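Local structure of hypothetical protein EF2904 (2AZ4) at residues V280-M285 and Y300-G305; N253-F258 and D337-G342; L344-D349 and V375-S380. The protein is of unknown function but holds two zinc ions in a metallo-beta-lactamase fold and may act on RNA as an exonuclease. One frame throughout, in Å; residues are numbered along the deposited sequence.

Followed from the N terminus, the chain first lays down most of the zinc ligands of the metallo-beta-lactamase fold and then reaches a six-stranded parallel sheet, to which all three contacts belong. Contact 2 opens at 253-258. Before it closes at 337-342, contact 1 opens and closes between 280-285 and 300-305, so contact 1 is nested inside the longer loop; the two meet where Leu281 packs on Phe258. Contact 3 follows in series, 375-380 closing on 344-349 the beta-alpha-beta unit through helix 358-369. It is joined to contact 2 because strands 256-260 and 344-348 are neighbours, linked by backbone hydrogen bonds. Contacts 1 and 3 lie at the two outer edges of this sheet and do not touch.

Contact 1. Residues V280-M285 and Y300-G305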
loop_
_atom_site.group_PDB
_atom_site.type_symbol
_atom_site.label_atom_id
_atom_site.label_comp_id
_atom_site.label_asym_id
_atom_site.label_seq_id
_atom_site.Cartn_x
_atom_site.Cartn_y
_atom_site.Cartn_z
ATOM N N VAL A 280 11.710 14.263 -15.690
ATOM C CA VAL A 280 10.436 14.448 -16.398
ATOM C C VAL A 280 9.532 13.257 -16.077
ATOM O O VAL A 280 9.897 12.106 -16.307
ATOM C CB VAL A 280 10.638 14.594 -17.944
ATOM C CG1 VAL A 280 9.347 15.004 -18.627
ATOM C CG2 VAL A 280 11.710 15.619 -18.246
ATOM N N LEU A 281 8.361 13.527 -15.538
ATOM C CA LEU A 281 7.446 12.443 -15.160
ATOM C C LEU A 281 6.253 12.340 -16.132
ATOM O O LEU A 281 5.927 13.304 -16.833
ATOM C CB LEU A 281 6.940 12.626 -13.715
ATOM C CG LEU A 281 7.930 12.646 -12.522
ATOM C CD1 LEU A 281 7.255 12.758 -11.136
ATOM C CD2 LEU A 281 8.853 11.427 -12.532
ATOM N N GLU A 282 5.606 11.178 -16.155
ATOM C CA GLU A 282 4.339 11.046 -16.848
ATOM C C GLU A 282 3.373 12.007 -16.156
ATOM O O GLU A 282 3.494 12.226 -14.961
ATOM C CB GLU A 282 3.857 9.587 -16.773
ATOM C CG GLU A 282 2.536 9.327 -17.493
ATOM C CD GLU A 282 1.350 9.565 -16.576
ATOM O OE1 GLU A 282 1.551 9.480 -15.354
ATOM O OE2 GLU A 282 0.228 9.854 -17.050
ATOM N N ALA A 283 2.423 12.577 -16.899
ATOM C CA ALA A 283 1.582 13.680 -16.392
ATOM C C ALA A 283 0.787 13.404 -15.115
ATOM O O ALA A 283 0.707 14.278 -14.232
ATOM C CB ALA A 283 0.674 14.242 -17.495
ATOM N N ASN A 284 0.207 12.212 -15.007
ATOM C CA ASN A 284 -0.633 11.857 -13.849
ATOM C C ASN A 284 0.217 11.734 -12.608
ATOM O O ASN A 284 -0.224 12.074 -11.516
ATOM C CB ASN A 284 -1.436 10.562 -14.095
ATOM C CG ASN A 284 -2.539 10.748 -15.149
ATOM O OD1 ASN A 284 -3.585 11.307 -14.869
ATOM N ND2 ASN A 284 -2.292 10.280 -16.356
ATOM N N MET A 285 1.453 11.269 -12.772
ATOM C CA MET A 285 2.404 11.225 -11.663
ATOM C C MET A 285 2.816 12.645 -11.220
ATOM O O MET A 285 2.902 12.930 -10.012
ATOM C CB MET A 285 3.633 10.367 -11.988
ATOM C CG MET A 285 4.501 10.045 -10.750
ATOM S SD MET A 285 3.653 8.964 -9.537
ATOM C CE MET A 285 4.011 9.890 -8.049
ATOM N N TYR A 300 5.370 14.721 -19.313
ATOM C CA TYR A 300 4.849 14.431 -20.644
ATOM C C TYR A 300 3.535 13.678 -20.483
ATOM O O TYR A 300 3.297 13.004 -19.462
ATOM C CB TYR A 300 5.852 13.648 -21.503
ATOM C CG TYR A 300 5.980 12.204 -21.126
ATOM C CD1 TYR A 300 5.425 11.206 -21.925
ATOM C CD2 TYR A 300 6.639 11.831 -19.942
ATOM C CE1 TYR A 300 5.547 9.870 -21.569
ATOM C CE2 TYR A 300 6.756 10.506 -19.573
ATOM C CZ TYR A 300 6.202 9.536 -20.380
ATOM O OH TYR A 300 6.299 8.220 -20.010
ATOM N N TYR A 301 2.672 13.833 -21.476
ATOM C CA TYR A 301 1.420 13.099 -21.534
ATOM C C TYR A 301 1.592 11.763 -22.217
ATOM O O TYR A 301 2.121 11.682 -23.329
ATOM C CB TYR A 301 0.377 13.908 -22.282
ATOM C CG TYR A 301 -0.178 15.031 -21.463
ATOM C CD1 TYR A 301 -1.076 14.767 -20.418
ATOM C CD2 TYR A 301 0.148 16.351 -21.745
ATOM C CE1 TYR A 301 -1.608 15.791 -19.654
ATOM C CE2 TYR A 301 -0.388 17.400 -20.987
ATOM C CZ TYR A 301 -1.273 17.087 -19.939
ATOM O OH TYR A 301 -1.806 18.080 -19.173
ATOM N N ALA A 302 1.136 10.709 -21.547
ATOM C CA ALA A 302 1.069 9.388 -22.157
ATOM C C ALA A 302 -0.383 9.078 -22.549
ATOM O O ALA A 302 -0.706 7.965 -22.953
ATOM C CB ALA A 302 1.612 8.348 -21.198
ATOM N N GLU A 303 -1.253 10.074 -22.428
ATOM C CA GLU A 303 -2.667 9.929 -22.758
ATOM C C GLU A 303 -3.133 11.215 -23.444
ATOM O O GLU A 303 -2.447 12.233 -23.400
ATOM C CB GLU A 303 -3.484 9.640 -21.486
ATOM C CG GLU A 303 -3.141 8.265 -20.832
ATOM C CD GLU A 303 -3.628 8.074 -19.376
ATOM O OE1 GLU A 303 -4.516 8.819 -18.897
ATOM O OE2 GLU A 303 -3.097 7.135 -18.712
ATOM N N SER A 304 -4.292 11.163 -24.088
ATOM C CA SER A 304 -4.870 12.344 -24.712
ATOM C C SER A 304 -5.571 13.274 -23.703
ATOM O O SER A 304 -5.956 12.866 -22.612
ATOM C CB SER A 304 -5.786 11.952 -25.879
ATOM O OG SER A 304 -5.021 11.319 -26.904
ATOM N N GLY A 305 -5.715 14.538 -24.067
ATOM C CA GLY A 305 -6.334 15.499 -23.173
ATOM C C GLY A 305 -5.289 16.206 -22.336
ATOM O O GLY A 305 -4.081 16.057 -22.569
HETATM O O HOH W 1 -0.482 11.028 -19.239
#
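Glu282 OE2 accepts from three donors, one of which carries the contact across: a water that donates to it over 2.6 Å and itself accepts from Ala302 N. The other two belong to Asn284. Its ND2 meets the syn lone pair of Glu282 OE2 at 2.6 Å, whereas Asn284 N approaches the same oxygen from above the carboxylate plane, 49° out of it. The second oxygen, Glu282 OE1, takes Met285 N at 3.1 Å. Together these bonds make Glu282 the N-cap of helix 283-293, and the bend of its chain at chi2 (-88°) folds the carboxylate back over the first turn. Glu282 CG meanwhile rests against Ala302 CB, 3.9 Å away.

The backbones meet as the end of a parallel strand pair, with Glu282 bridged to Tyr300. Ala283 N reaches Tyr300 O at 2.7 Å, but the N-H...O angle of 123° makes this a weak bond. The Tyr300 ring lies obliquely against the Leu281-Glu282 peptide, Tyr300 CE2 coming within 3.7 Å of Glu282 CA. Next along, Ala283 CB meets the Tyr301 ring obliquely, 3.4 Å from Tyr301 CD1. The carboxylates of Glu282 and Glu303 are near neighbours without touching; a salt bridge from Arg125 probably offsets the second charge.

Strand 298-300 forms the outer edge of the parallel sheet here. The Tyr300 side chain spans strand 278-282, and its OH bonds Gln331 O of strand 328-331, while Leu281 packs against Phe268 and Ile272 of helix 265-274 and Val280 against helix 318-323.

Contact 2. Residues N253-F258 and D337-G342; sequences NRQITF and DNLQEG
The N-terminal approach to strand 256-260 is held by the loop that leads into its sheet neighbour, strand 344-348, with Arg254 and Gln255 fixing the backbone at Gly342 and Gln340. Arg254 grips one carbonyl oxygen side-on: NE lies 2.7 Å from Gly342 O, and NH2 lies 3.0 Å from Gly342 O. The acceptor sits near the guanidinium plane. NE comes in the carbonyl plane, but NH2 stands 52° above it, so NE is the better aligned donor. Bonds from NH1 to Asn251 OD1 and from NH2 to Thr373 OG1 further fix the group.

Both strands belong to the six-stranded parallel sheet, and the chain enters both at this end; the loop 337-342 passes beside Gln255 before turning into strand 344-348. Gln255, its chain extended, stretches out to meet it: OE1 accepts from Gln340 N at 2.8 Å in an almost straight bond, 177° at the hydrogen. The two glutamine amides pass each other with planes 37° apart. Their NE2 atoms, Gln255 NE2 and Gln340 NE2, are 3.4 Å apart but are both donors; that of Gln340 bonds Leu322 O. A water accepts from Gln255 N and donates to Gln340 OE1. Deeper in, Thr257 CG2 meets Leu339 CD2 at 3.9 Å.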
loop_
_atom_site.group_PDB
_atom_site.type_symbol
_atom_site.label_atom_id
_atom_site.label_comp_id
_atom_site.label_asym_id
_atom_site.label_seq_id
_atom_site.Cartn_x
_atom_site.Cartn_y
_atom_site.Cartn_z
ATOM N N ASN A 253 26.257 10.179 -21.197
ATOM C CA ASN A 253 25.884 10.238 -22.614
ATOM C C ASN A 253 25.128 8.970 -22.978
ATOM O O ASN A 253 25.707 8.000 -23.488
ATOM C CB ASN A 253 27.140 10.417 -23.490
ATOM C CG ASN A 253 26.809 10.649 -24.956
ATOM O OD1 ASN A 253 25.679 10.993 -25.305
ATOM N ND2 ASN A 253 27.812 10.467 -25.829
ATOM N N ARG A 254 23.836 8.969 -22.666
ATOM C CA ARG A 254 23.040 7.771 -22.705
ATOM C C ARG A 254 21.596 8.121 -22.298
ATOM O O ARG A 254 21.356 8.886 -21.353
ATOM C CB ARG A 254 23.621 6.728 -21.740
ATOM C CG ARG A 254 23.020 5.314 -21.866
ATOM C CD ARG A 254 23.716 4.339 -20.941
ATOM N NE ARG A 254 23.405 2.957 -21.302
ATOM C CZ ARG A 254 23.763 1.875 -20.616
ATOM N NH1 ARG A 254 24.471 1.964 -19.500
ATOM N NH2 ARG A 254 23.412 0.689 -21.070
ATOM N N GLN A 255 20.642 7.568 -23.015
ATOM C CA GLN A 255 19.266 7.672 -22.573
ATOM C C GLN A 255 19.130 6.931 -21.253
ATOM O O GLN A 255 19.589 5.793 -21.123
ATOM C CB GLN A 255 18.304 7.105 -23.613
ATOM C CG GLN A 255 16.846 7.172 -23.181
ATOM C CD GLN A 255 15.904 6.840 -24.333
ATOM O OE1 GLN A 255 15.797 5.701 -24.724
ATOM N NE2 GLN A 255 15.214 7.841 -24.856
ATOM N N ILE A 256 18.549 7.604 -20.262
ATOM C CA ILE A 256 18.216 6.943 -18.985
ATOM C C ILE A 256 16.755 7.187 -18.625
ATOM O O ILE A 256 16.306 8.327 -18.601
ATOM C CB ILE A 256 19.083 7.435 -17.812
ATOM C CG1 ILE A 256 20.576 7.411 -18.195
ATOM C CG2 ILE A 256 18.801 6.561 -16.556
ATOM C CD1 ILE A 256 21.488 8.015 -17.132
ATOM N N THR A 257 16.045 6.110 -18.314
ATOM C CA THR A 257 14.634 6.182 -17.960
ATOM C C THR A 257 14.394 5.328 -16.729
ATOM O O THR A 257 15.245 4.518 -16.356
ATOM C CB THR A 257 13.724 5.713 -19.129
ATOM O OG1 THR A 257 14.052 4.372 -19.473
ATOM C CG2 THR A 257 13.926 6.590 -20.358
ATOM N N PHE A 258 13.240 5.493 -16.099
ATOM C CA PHE A 258 12.947 4.735 -14.905
ATOM C C PHE A 258 11.444 4.616 -14.753
ATOM O O PHE A 258 10.688 5.238 -15.499
ATOM C CB PHE A 258 13.558 5.435 -13.675
ATOM C CG PHE A 258 12.762 6.624 -13.195
ATOM C CD1 PHE A 258 12.000 6.536 -12.042
ATOM C CD2 PHE A 258 12.755 7.819 -13.917
ATOM C CE1 PHE A 258 11.248 7.630 -11.601
ATOM C CE2 PHE A 258 12.000 8.922 -13.485
ATOM C CZ PHE A 258 11.260 8.825 -12.330
ATOM N N ASP A 337 9.239 -0.151 -26.866
ATOM C CA ASP A 337 9.887 -0.419 -28.170
ATOM C C ASP A 337 10.476 0.859 -28.784
ATOM O O ASP A 337 11.270 0.799 -29.721
ATOM C CB ASP A 337 8.911 -1.163 -29.106
ATOM C CG ASP A 337 9.523 -1.548 -30.456
ATOM O OD1 ASP A 337 10.587 -2.225 -30.486
ATOM O OD2 ASP A 337 8.909 -1.195 -31.500
ATOM N N ASN A 338 10.141 2.018 -28.208
ATOM C CA ASN A 338 10.669 3.311 -28.702
ATOM C C ASN A 338 11.946 3.799 -28.035
ATOM O O ASN A 338 12.549 4.775 -28.482
ATOM C CB ASN A 338 9.603 4.400 -28.596
ATOM C CG ASN A 338 8.477 4.200 -29.593
ATOM O OD1 ASN A 338 8.690 3.676 -30.682
ATOM N ND2 ASN A 338 7.284 4.626 -29.229
ATOM N N LEU A 339 12.344 3.133 -26.956
ATOM C CA LEU A 339 13.546 3.514 -26.218
ATOM C C LEU A 339 14.731 3.197 -27.084
ATOM O O LEU A 339 14.664 2.320 -27.938
ATOM C CB LEU A 339 13.644 2.737 -24.893
ATOM C CG LEU A 339 12.619 3.009 -23.781
ATOM C CD1 LEU A 339 12.861 2.094 -22.596
ATOM C CD2 LEU A 339 12.645 4.471 -23.340
ATOM N N GLN A 340 15.829 3.893 -26.848
ATOM C CA GLN A 340 16.998 3.700 -27.664
ATOM C C GLN A 340 17.730 2.409 -27.321
ATOM O O GLN A 340 17.815 2.012 -26.154
ATOM C CB GLN A 340 17.940 4.878 -27.501
ATOM C CG GLN A 340 17.298 6.204 -27.802
ATOM C CD GLN A 340 18.158 7.353 -27.352
ATOM O OE1 GLN A 340 19.367 7.205 -27.148
ATOM N NE2 GLN A 340 17.545 8.509 -27.199
ATOM N N GLU A 341 18.247 1.765 -28.367
ATOM C CA GLU A 341 19.184 0.665 -28.229
ATOM C C GLU A 341 20.408 1.122 -27.440
ATOM O O GLU A 341 20.993 2.193 -27.711
ATOM C CB GLU A 341 19.575 0.144 -29.624
ATOM C CG GLU A 341 20.467 -1.070 -29.635
ATOM C CD GLU A 341 20.300 -1.916 -30.903
ATOM O OE1 GLU A 341 19.229 -1.813 -31.576
ATOM O OE2 GLU A 341 21.240 -2.698 -31.216
ATOM N N GLY A 342 20.783 0.314 -26.451
ATOM C CA GLY A 342 21.925 0.614 -25.600
ATOM C C GLY A 342 21.611 1.526 -24.422
ATOM O O GLY A 342 22.515 1.914 -23.663
HETATM O O HOH W 2 21.096 5.887 -25.317
#

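Contact 3. Residues L344-D349 and V375-S380; sequences LYIHSD and VRLACS
Ile346 and Leu377 lie side by side on one face of a parallel strand pair, their side chains pointing the same way, with Ile346 CG2 3.8 Å from Leu377 CB. The pair is the product of a beta-alpha-beta crossover: strand 344-348, helix 358-369, then strand 373-376 at the sheet edge. Val375 is bridged to Ile346 on this face, and its CG2 meets Leu344 CD1 at 3.7 Å, the two side chains set at a slant. Leu377 also packs against Leu240 and His243 of helix 237-249.

His347 and Arg376 turn to the other face. Arg376 NH1 comes near the plane of the imidazole at its edge, yet stays 4.4 Å from His347 ND1; its bonds run instead to Leu353 O and Tyr360 OH. The backbones prove the pairing: His347 N donates to Val375 O at 2.7 Å, nearly straight in line with the carbonyl, while Leu377 N reaches His347 O at 2.9 Å from 34° out of the carbonyl plane.

Further along the two segments, side chains also bond to backbone atoms. Ser348 OG, swung beside its own carbonyl carbon (chi1 -170°), donates to Leu377 O. The side chain of Asp349 is about 9 Å from that of the zinc ligand His94. Asp349 OD2, salt-bridged to Arg267, also offers its syn lone pair to Cys379 N at 2.9 Å, with 172° at the hydrogen.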
loop_
_atom_site.group_PDB
_atom_site.type_symbol
_atom_site.label_atom_id
_atom_site.label_comp_id
_atom_site.label_asym_id
_atom_site.label_seq_id
_atom_site.Cartn_x
_atom_site.Cartn_y
_atom_site.Cartn_z
ATOM N N LEU A 344 19.603 2.834 -20.754
ATOM C CA LEU A 344 19.531 2.303 -19.399
ATOM C C LEU A 344 18.124 2.509 -18.870
ATOM O O LEU A 344 17.583 3.592 -18.980
ATOM C CB LEU A 344 20.542 3.019 -18.502
ATOM C CG LEU A 344 20.641 2.636 -17.010
ATOM C CD1 LEU A 344 20.982 1.151 -16.826
ATOM C CD2 LEU A 344 21.666 3.570 -16.294
ATOM N N TYR A 345 17.531 1.455 -18.330
ATOM C CA TYR A 345 16.219 1.553 -17.691
ATOM C C TYR A 345 16.323 1.071 -16.244
ATOM O O TYR A 345 16.801 -0.019 -15.971
ATOM C CB TYR A 345 15.160 0.755 -18.465
ATOM C CG TYR A 345 13.869 0.572 -17.682
ATOM C CD1 TYR A 345 13.012 1.656 -17.448
ATOM C CD2 TYR A 345 13.522 -0.666 -17.147
ATOM C CE1 TYR A 345 11.829 1.493 -16.711
ATOM C CE2 TYR A 345 12.337 -0.828 -16.411
ATOM C CZ TYR A 345 11.513 0.256 -16.199
ATOM O OH TYR A 345 10.356 0.107 -15.467
ATOM N N ILE A 346 15.849 1.898 -15.324
ATOM C CA ILE A 346 15.937 1.611 -13.903
ATOM C C ILE A 346 14.549 1.269 -13.401
ATOM O O ILE A 346 13.647 2.100 -13.416
ATOM C CB ILE A 346 16.533 2.795 -13.126
ATOM C CG1 ILE A 346 17.958 3.077 -13.629
ATOM C CG2 ILE A 346 16.516 2.504 -11.622
ATOM C CD1 ILE A 346 18.370 4.545 -13.431
ATOM N N HIS A 347 14.394 0.012 -13.002
ATOM C CA HIS A 347 13.120 -0.517 -12.555
ATOM C C HIS A 347 13.068 -0.433 -11.033
ATOM O O HIS A 347 13.735 -1.201 -10.344
ATOM C CB HIS A 347 12.994 -1.967 -13.024
ATOM C CG HIS A 347 11.584 -2.456 -13.082
ATOM N ND1 HIS A 347 11.144 -3.548 -12.369
ATOM C CD2 HIS A 347 10.506 -1.974 -13.738
ATOM C CE1 HIS A 347 9.860 -3.746 -12.615
ATOM N NE2 HIS A 347 9.448 -2.796 -13.436
ATOM N N SER A 348 12.288 0.507 -10.509
ATOM C CA SER A 348 12.319 0.802 -9.075
ATOM C C SER A 348 10.964 0.543 -8.433
ATOM O O SER A 348 10.168 1.472 -8.180
ATOM C CB SER A 348 12.764 2.243 -8.834
ATOM O OG SER A 348 13.014 2.451 -7.460
ATOM N N ASP A 349 10.711 -0.738 -8.176
ATOM C CA ASP A 349 9.448 -1.210 -7.609
ATOM C C ASP A 349 8.204 -0.912 -8.434
ATOM O O ASP A 349 7.080 -0.909 -7.916
ATOM C CB ASP A 349 9.303 -0.739 -6.162
ATOM C CG ASP A 349 10.365 -1.355 -5.259
ATOM O OD1 ASP A 349 10.391 -2.592 -5.151
ATOM O OD2 ASP A 349 11.183 -0.612 -4.704
ATOM N N VAL A 375 18.014 -2.529 -14.890
ATOM C CA VAL A 375 18.551 -2.483 -13.540
ATOM C C VAL A 375 17.420 -2.490 -12.548
ATOM O O VAL A 375 16.568 -1.611 -12.567
ATOM C CB VAL A 375 19.490 -1.271 -13.322
ATOM C CG1 VAL A 375 19.940 -1.190 -11.860
ATOM C CG2 VAL A 375 20.710 -1.401 -14.209
ATOM N N ARG A 376 17.414 -3.509 -11.697
ATOM C CA ARG A 376 16.482 -3.586 -10.607
ATOM C C ARG A 376 16.996 -2.760 -9.424
ATOM O O ARG A 376 18.042 -3.064 -8.826
ATOM C CB ARG A 376 16.243 -5.037 -10.209
ATOM C CG ARG A 376 15.034 -5.200 -9.295
ATOM C CD ARG A 376 14.723 -6.655 -8.990
ATOM N NE ARG A 376 13.729 -6.714 -7.919
ATOM C CZ ARG A 376 12.414 -6.685 -8.120
ATOM N NH1 ARG A 376 11.931 -6.624 -9.359
ATOM N NH2 ARG A 376 11.581 -6.718 -7.081
ATOM N N LEU A 377 16.271 -1.691 -9.105
ATOM C CA LEU A 377 16.663 -0.847 -7.977
ATOM C C LEU A 377 15.486 -0.803 -7.007
ATOM O O LEU A 377 14.667 0.119 -7.039
ATOM C CB LEU A 377 17.100 0.554 -8.460
ATOM C CG LEU A 377 17.745 1.526 -7.455
ATOM C CD1 LEU A 377 19.163 1.066 -7.045
ATOM C CD2 LEU A 377 17.759 2.942 -8.037
ATOM N N ALA A 378 15.392 -1.836 -6.175
ATOM C CA ALA A 378 14.224 -2.043 -5.330
ATOM C C ALA A 378 14.513 -1.731 -3.868
ATOM O O ALA A 378 15.617 -1.942 -3.386
ATOM C CB ALA A 378 13.695 -3.483 -5.476
ATOM N N CYS A 379 13.507 -1.236 -3.168
ATOM C CA CYS A 379 13.597 -1.084 -1.724
ATOM C C CYS A 379 12.235 -1.446 -1.136
ATOM O O CYS A 379 11.226 -0.758 -1.387
ATOM C CB CYS A 379 13.995 0.349 -1.370
ATOM S SG CYS A 379 14.171 0.641 0.407
ATOM N N SER A 380 12.198 -2.546 -0.394
ATOM C CA SER A 380 10.957 -3.040 0.179
ATOM C C SER A 380 10.243 -2.006 1.039
ATOM O O SER A 380 10.858 -1.278 1.813
ATOM C CB SER A 380 11.190 -4.305 1.007
ATOM O OG SER A 380 9.941 -4.773 1.496
HETATM O O HOH W 3 9.263 -4.699 -6.665
#